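Local coordinates for DUF917 domain-containing protein (PDB 2O3I), which is of unknown function but belongs to the DUF917 (S-Me-THD-like) family, with an N-terminal and a C-terminal domain of that type, at residues A2-L13 against T46-T58. The protein carries 2 engineered substitutions. Residues are numbered along the deposited sequence; the frame is centred on the assembly and turned at random.
Sequences AFELSPSDLEPL and TDKVRVVDVDEAT
An antiparallel edge pairing, closed by a classic beta bulge, joins F3 to L5 with V49 to V52 at the border of the mixed sheet in the S-Me-THD-like N-terminal domain. Strand 3-5 is the outermost strand on this side, and strand 49-52 bonds on its far side to V128 of strand 127-129; the two short axes run at 141° to each other. L5 and V49 exchange both backbone bonds, N of each to O of the other at 2.8 Å. F3 and V51 repeat the exchange, but V51 O also accepts A2 N at 2.8 Å, tilted from the carbonyl plane, while F3 N comes in that plane. A2 and F3 thus both face V51, a classic bulge marked by one carbonyl taking two successive N-H groups. Between the two exchanges, E4 CA sends its hydrogen toward V49 O.

F3, L5, V49 and V51 share one face. With CG set between backbone N and carbonyl carbon (chi1 66°), the F3 ring swings back over V51, whose CB sits 3.8 Å from the ring centroid, a CH-pi contact over the face. V51 branches between two neighbours: CG1 meets F3 CZ, and CG2 abuts L5 CG at 3.7 Å. L5 and V49 touch CB to CB, and both also pack on S118 of helix 111-124.

On the other face E4 lies across the K48 chain, its carboxylate touching CD and CE, while E4 OE1 and K48 NZ stay 4.9 Å apart. Beyond the strand, S6 N donates to D9 OD2 as the chain turns toward helix 10-19. P7 packs against D47, whose OD1 is held by K40 N and lies 3.3 Å from P7 CG.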
ATOM      1  N   ALA A   2       4.727  17.657 -33.331  1.00 40.74           N
ATOM      2  CA  ALA A   2       5.817  18.094 -34.245  1.00 40.72           C
ATOM      3  C   ALA A   2       6.182  16.989 -35.237  1.00 39.53           C
ATOM      4  O   ALA A   2       6.343  17.257 -36.431  1.00 41.47           O
ATOM      5  CB  ALA A   2       7.051  18.510 -33.438  1.00 43.22           C
ATOM      6  N   PHE A   3       6.318  15.755 -34.752  1.00 35.95           N
ATOM      7  CA  PHE A   3       6.650  14.635 -35.634  1.00 34.85           C
ATOM      8  C   PHE A   3       5.919  13.352 -35.231  1.00 34.51           C
ATOM      9  O   PHE A   3       5.152  13.348 -34.264  1.00 34.24           O
ATOM     10  CB  PHE A   3       8.180  14.416 -35.687  1.00 30.68           C
ATOM     11  CG  PHE A   3       8.797  13.963 -34.382  1.00 30.19           C
ATOM     12  CD1 PHE A   3       8.961  12.610 -34.106  1.00 29.19           C
ATOM     13  CD2 PHE A   3       9.250  14.893 -33.450  1.00 28.59           C
ATOM     14  CE1 PHE A   3       9.570  12.188 -32.922  1.00 28.84           C
ATOM     15  CE2 PHE A   3       9.858  14.485 -32.266  1.00 28.74           C
ATOM     16  CZ  PHE A   3      10.020  13.127 -32.002  1.00 29.19           C
ATOM     17  N   GLU A   4       6.128  12.271 -35.981  1.00 33.98           N
ATOM     18  CA  GLU A   4       5.463  11.015 -35.654  1.00 34.45           C
ATOM     19  C   GLU A   4       6.356   9.784 -35.734  1.00 33.71           C
ATOM     20  O   GLU A   4       7.356   9.757 -36.465  1.00 32.92           O
ATOM     21  CB  GLU A   4       4.208  10.818 -36.527  1.00 36.04           C
ATOM     22  CG  GLU A   4       4.445  10.740 -38.016  1.00 40.92           C
ATOM     23  CD  GLU A   4       3.144  10.674 -38.823  1.00 43.23           C
ATOM     24  OE1 GLU A   4       3.220  10.385 -40.033  1.00 43.32           O
ATOM     25  OE2 GLU A   4       2.053  10.911 -38.258  1.00 41.72           O
ATOM     26  N   LEU A   5       5.987   8.766 -34.962  1.00 30.43           N
ATOM     27  CA  LEU A   5       6.741   7.520 -34.916  1.00 28.91           C
ATOM     28  C   LEU A   5       5.956   6.411 -35.588  1.00 27.01           C
ATOM     29  O   LEU A   5       4.731   6.403 -35.546  1.00 28.46           O
ATOM     30  CB  LEU A   5       7.008   7.110 -33.464  1.00 28.38           C
ATOM     31  CG  LEU A   5       7.729   8.068 -32.517  1.00 26.94           C
ATOM     32  CD1 LEU A   5       7.586   7.551 -31.088  1.00 24.83           C
ATOM     33  CD2 LEU A   5       9.192   8.189 -32.909  1.00 26.23           C
ATOM     34  N   SER A   6       6.672   5.476 -36.196  1.00 25.75           N
ATOM     35  CA  SER A   6       6.066   4.329 -36.854  1.00 25.50           C
ATOM     36  C   SER A   6       6.604   3.100 -36.116  1.00 25.80           C
ATOM     37  O   SER A   6       7.534   3.213 -35.324  1.00 26.32           O
ATOM     38  CB  SER A   6       6.485   4.275 -38.321  1.00 23.60           C
ATOM     39  OG  SER A   6       7.863   3.950 -38.436  1.00 28.44           O
ATOM     40  N   PRO A   7       6.025   1.913 -36.358  1.00 26.42           N
ATOM     41  CA  PRO A   7       6.539   0.733 -35.656  1.00 26.98           C
ATOM     42  C   PRO A   7       8.049   0.536 -35.829  1.00 27.06           C
ATOM     43  O   PRO A   7       8.754   0.241 -34.869  1.00 26.51           O
ATOM     44  CB  PRO A   7       5.729  -0.402 -36.267  1.00 28.88           C
ATOM     45  CG  PRO A   7       4.384   0.261 -36.498  1.00 26.71           C
ATOM     46  CD  PRO A   7       4.786   1.596 -37.094  1.00 26.14           C
ATOM     47  N   SER A   8       8.545   0.728 -37.046  1.00 27.04           N
ATOM     48  CA  SER A   8       9.969   0.545 -37.316  1.00 27.79           C
ATOM     49  C   SER A   8      10.864   1.550 -36.588  1.00 27.39           C
ATOM     50  O   SER A   8      12.076   1.370 -36.517  1.00 25.54           O
ATOM     51  CB  SER A   8      10.231   0.603 -38.819  1.00 28.44           C
ATOM     52  OG  SER A   8       9.972   1.894 -39.323  1.00 34.78           O
ATOM     53  N   ASP A   9      10.268   2.602 -36.036  1.00 28.66           N
ATOM     54  CA  ASP A   9      11.043   3.598 -35.295  1.00 28.25           C
ATOM     55  C   ASP A   9      11.259   3.190 -33.830  1.00 28.05           C
ATOM     56  O   ASP A   9      12.103   3.760 -33.143  1.00 25.98           O
ATOM     57  CB  ASP A   9      10.342   4.958 -35.312  1.00 29.01           C
ATOM     58  CG  ASP A   9      10.311   5.588 -36.685  1.00 30.69           C
ATOM     59  OD1 ASP A   9      11.267   5.374 -37.462  1.00 30.63           O
ATOM     60  OD2 ASP A   9       9.333   6.314 -36.977  1.00 31.01           O
ATOM     61  N   LEU A  10      10.500   2.209 -33.356  1.00 26.37           N
ATOM     62  CA  LEU A  10      10.619   1.784 -31.968  1.00 28.18           C
ATOM     63  C   LEU A  10      11.942   1.099 -31.639  1.00 27.64           C
ATOM     64  O   LEU A  10      12.456   1.240 -30.529  1.00 25.82           O
ATOM     65  CB  LEU A  10       9.449   0.863 -31.590  1.00 28.01           C
ATOM     66  CG  LEU A  10       8.047   1.466 -31.743  1.00 29.75           C
ATOM     67  CD1 LEU A  10       7.020   0.467 -31.282  1.00 28.57           C
ATOM     68  CD2 LEU A  10       7.935   2.758 -30.925  1.00 32.25           C
ATOM     69  N   GLU A  11      12.497   0.367 -32.599  1.00 27.93           N
ATOM     70  CA  GLU A  11      13.758  -0.337 -32.371  1.00 28.94           C
ATOM     71  C   GLU A  11      14.914   0.636 -32.166  1.00 28.96           C
ATOM     72  O   GLU A  11      15.681   0.500 -31.211  1.00 30.03           O
ATOM     73  CB  GLU A  11      14.057  -1.295 -33.530  1.00 28.64           C
ATOM     74  CG  GLU A  11      15.459  -1.891 -33.515  1.00 29.75           C
ATOM     75  CD  GLU A  11      15.762  -2.728 -32.271  1.00 29.72           C
ATOM     76  OE1 GLU A  11      16.935  -3.119 -32.100  1.00 30.50           O
ATOM     77  OE2 GLU A  11      14.846  -3.003 -31.470  1.00 29.84           O
ATOM     78  N   PRO A  12      15.068   1.627 -33.060  1.00 27.71           N
ATOM     79  CA  PRO A  12      16.183   2.555 -32.841  1.00 26.41           C
ATOM     80  C   PRO A  12      15.945   3.444 -31.621  1.00 26.61           C
ATOM     81  O   PRO A  12      16.886   3.849 -30.934  1.00 27.15           O
ATOM     82  CB  PRO A  12      16.232   3.356 -34.145  1.00 24.72           C
ATOM     83  CG  PRO A  12      14.824   3.309 -34.642  1.00 24.90           C
ATOM     84  CD  PRO A  12      14.425   1.871 -34.364  1.00 24.36           C
ATOM     85  N   LEU A  13      14.677   3.740 -31.365  1.00 25.75           N
ATOM     86  CA  LEU A  13      14.279   4.581 -30.244  1.00 25.58           C
ATOM     87  C   LEU A  13      14.664   3.956 -28.909  1.00 24.54           C
ATOM     88  O   LEU A  13      15.182   4.626 -28.020  1.00 24.30           O
ATOM     89  CB  LEU A  13      12.761   4.808 -30.282  1.00 23.80           C
ATOM     90  CG  LEU A  13      12.124   5.569 -29.117  1.00 25.12           C
ATOM     91  CD1 LEU A  13      12.773   6.937 -28.944  1.00 24.18           C
ATOM     92  CD2 LEU A  13      10.637   5.709 -29.378  1.00 22.95           C
ATOM     93  N   THR A  46      -4.215   2.709 -34.459  1.00 33.53           N
ATOM     94  CA  THR A  46      -3.338   3.462 -35.336  1.00 34.25           C
ATOM     95  C   THR A  46      -1.899   2.955 -35.308  1.00 35.32           C
ATOM     96  O   THR A  46      -1.433   2.390 -34.316  1.00 34.87           O
ATOM     97  CB  THR A  46      -3.397   4.982 -35.024  1.00 34.08           C
ATOM     98  OG1 THR A  46      -2.616   5.689 -35.986  1.00 35.08           O
ATOM     99  CG2 THR A  46      -2.875   5.280 -33.635  1.00 34.66           C
ATOM    100  N   ASP A  47      -1.220   3.175 -36.427  1.00 36.33           N
ATOM    101  CA  ASP A  47       0.151   2.744 -36.675  1.00 37.80           C
ATOM    102  C   ASP A  47       1.156   3.870 -36.430  1.00 36.70           C
ATOM    103  O   ASP A  47       2.362   3.641 -36.358  1.00 34.77           O
ATOM    104  CB  ASP A  47       0.233   2.294 -38.141  1.00 40.90           C
ATOM    105  CG  ASP A  47       1.220   1.183 -38.358  1.00 46.68           C
ATOM    106  OD1 ASP A  47       1.233   0.239 -37.538  1.00 50.38           O
ATOM    107  OD2 ASP A  47       1.969   1.237 -39.362  1.00 49.99           O
ATOM    108  N   LYS A  48       0.644   5.088 -36.311  1.00 36.84           N
ATOM    109  CA  LYS A  48       1.474   6.269 -36.119  1.00 36.83           C
ATOM    110  C   LYS A  48       1.331   6.870 -34.728  1.00 36.15           C
ATOM    111  O   LYS A  48       0.233   6.940 -34.176  1.00 36.25           O
ATOM    112  CB  LYS A  48       1.113   7.319 -37.174  1.00 39.71           C
ATOM    113  CG  LYS A  48       1.348   6.854 -38.613  1.00 45.11           C
ATOM    114  CD  LYS A  48       0.779   7.840 -39.633  1.00 48.02           C
ATOM    115  CE  LYS A  48       1.320   7.571 -41.037  1.00 48.88           C
ATOM    116  NZ  LYS A  48       1.151   6.147 -41.449  1.00 52.38           N
ATOM    117  N   VAL A  49       2.455   7.306 -34.172  1.00 34.31           N
ATOM    118  CA  VAL A  49       2.478   7.904 -32.849  1.00 33.57           C
ATOM    119  C   VAL A  49       2.850   9.377 -32.948  1.00 32.45           C
ATOM    120  O   VAL A  49       3.960   9.730 -33.350  1.00 30.91           O
ATOM    121  CB  VAL A  49       3.492   7.182 -31.930  1.00 34.05           C
ATOM    122  CG1 VAL A  49       3.565   7.878 -30.587  1.00 33.45           C
ATOM    123  CG2 VAL A  49       3.084   5.724 -31.745  1.00 34.75           C
ATOM    124  N   ARG A  50       1.908  10.234 -32.583  1.00 31.74           N
ATOM    125  CA  ARG A  50       2.128  11.668 -32.617  1.00 32.62           C
ATOM    126  C   ARG A  50       2.994  12.088 -31.429  1.00 30.17           C
ATOM    127  O   ARG A  50       2.688  11.751 -30.282  1.00 26.09           O
ATOM    128  CB  ARG A  50       0.778  12.387 -32.579  1.00 36.09           C
ATOM    129  CG  ARG A  50       0.808  13.860 -32.954  1.00 42.04           C
ATOM    130  CD  ARG A  50      -0.478  14.225 -33.708  1.00 49.35           C
ATOM    131  NE  ARG A  50      -1.666  13.613 -33.104  1.00 54.93           N
ATOM    132  CZ  ARG A  50      -2.212  13.991 -31.951  1.00 57.81           C
ATOM    133  NH1 ARG A  50      -1.684  14.996 -31.258  1.00 59.93           N
ATOM    134  NH2 ARG A  50      -3.279  13.353 -31.476  1.00 56.73           N
ATOM    135  N   VAL A  51       4.084  12.799 -31.718  1.00 28.62           N
ATOM    136  CA  VAL A  51       4.990  13.289 -30.683  1.00 30.02           C
ATOM    137  C   VAL A  51       5.023  14.809 -30.766  1.00 29.39           C
ATOM    138  O   VAL A  51       5.294  15.362 -31.826  1.00 29.22           O
ATOM    139  CB  VAL A  51       6.430  12.782 -30.884  1.00 31.56           C
ATOM    140  CG1 VAL A  51       7.290  13.206 -29.693  1.00 28.69           C
ATOM    141  CG2 VAL A  51       6.435  11.269 -31.075  1.00 29.80           C
ATOM    142  N   VAL A  52       4.759  15.479 -29.649  1.00 29.72           N
ATOM    143  CA  VAL A  52       4.740  16.940 -29.616  1.00 30.60           C
ATOM    144  C   VAL A  52       5.763  17.532 -28.641  1.00 31.38           C
ATOM    145  O   VAL A  52       6.185  16.872 -27.684  1.00 29.35           O
ATOM    146  CB  VAL A  52       3.332  17.460 -29.214  1.00 31.19           C
ATOM    147  CG1 VAL A  52       2.284  16.968 -30.207  1.00 30.75           C
ATOM    148  CG2 VAL A  52       2.979  16.983 -27.812  1.00 30.30           C
ATOM    149  N   ASP A  53       6.169  18.776 -28.893  1.00 32.50           N
ATOM    150  CA  ASP A  53       7.110  19.446 -28.005  1.00 32.79           C
ATOM    151  C   ASP A  53       6.310  20.028 -26.850  1.00 31.37           C
ATOM    152  O   ASP A  53       5.099  20.227 -26.958  1.00 27.49           O
ATOM    153  CB  ASP A  53       7.863  20.560 -28.729  1.00 36.53           C
ATOM    154  CG  ASP A  53       8.738  20.033 -29.856  1.00 42.16           C
ATOM    155  OD1 ASP A  53       8.304  20.107 -31.029  1.00 42.84           O
ATOM    156  OD2 ASP A  53       9.854  19.533 -29.564  1.00 43.36           O
ATOM    157  N   VAL A  54       6.988  20.286 -25.740  1.00 30.33           N
ATOM    158  CA  VAL A  54       6.331  20.824 -24.564  1.00 31.46           C
ATOM    159  C   VAL A  54       5.457  22.041 -24.873  1.00 32.39           C
ATOM    160  O   VAL A  54       4.325  22.124 -24.399  1.00 30.18           O
ATOM    161  CB  VAL A  54       7.368  21.194 -23.474  1.00 30.66           C
ATOM    162  CG1 VAL A  54       6.670  21.800 -22.264  1.00 29.08           C
ATOM    163  CG2 VAL A  54       8.163  19.952 -23.064  1.00 28.81           C
ATOM    164  N   ASP A  55       5.974  22.974 -25.673  1.00 35.11           N
ATOM    165  CA  ASP A  55       5.227  24.191 -26.013  1.00 38.79           C
ATOM    166  C   ASP A  55       4.044  23.953 -26.952  1.00 39.57           C
ATOM    167  O   ASP A  55       3.263  24.870 -27.219  1.00 41.45           O
ATOM    168  CB  ASP A  55       6.159  25.244 -26.636  1.00 41.92           C
ATOM    169  CG  ASP A  55       7.240  25.726 -25.673  1.00 43.51           C
ATOM    170  OD1 ASP A  55       6.915  26.051 -24.510  1.00 45.19           O
ATOM    171  OD2 ASP A  55       8.418  25.793 -26.085  1.00 47.24           O
ATOM    172  N   GLU A  56       3.914  22.731 -27.454  1.00 38.63           N
ATOM    173  CA  GLU A  56       2.812  22.387 -28.346  1.00 37.80           C
ATOM    174  C   GLU A  56       1.715  21.655 -27.580  1.00 35.82           C
ATOM    175  O   GLU A  56       0.561  21.618 -28.011  1.00 35.10           O
ATOM    176  CB  GLU A  56       3.309  21.503 -29.492  1.00 39.58           C
ATOM    177  CG  GLU A  56       4.336  22.176 -30.376  1.00 45.20           C
ATOM    178  CD  GLU A  56       4.820  21.282 -31.497  1.00 48.24           C
ATOM    179  OE1 GLU A  56       5.303  20.165 -31.204  1.00 49.88           O
ATOM    180  OE2 GLU A  56       4.727  21.699 -32.671  1.00 50.44           O
ATOM    181  N   ALA A  57       2.087  21.072 -26.445  1.00 33.53           N
ATOM    182  CA  ALA A  57       1.147  20.331 -25.614  1.00 32.98           C
ATOM    183  C   ALA A  57       0.221  21.301 -24.888  1.00 32.96           C
ATOM    184  O   ALA A  57       0.332  21.490 -23.679  1.00 31.73           O
ATOM    185  CB  ALA A  57       1.906  19.476 -24.616  1.00 30.61           C
ATOM    186  N   THR A  58      -0.711  21.890 -25.628  1.00 33.15           N
ATOM    187  CA  THR A  58      -1.621  22.874 -25.058  1.00 36.05           C
ATOM    188  C   THR A  58      -3.119  22.583 -25.198  1.00 37.28           C
ATOM    189  O   THR A  58      -3.939  23.282 -24.602  1.00 36.21           O
ATOM    190  CB  THR A  58      -1.355  24.267 -25.679  1.00 36.17           C
ATOM    191  OG1 THR A  58      -1.567  24.199 -27.096  1.00 34.94           O
ATOM    192  CG2 THR A  58       0.076  24.709 -25.417  1.00 34.43           C
TER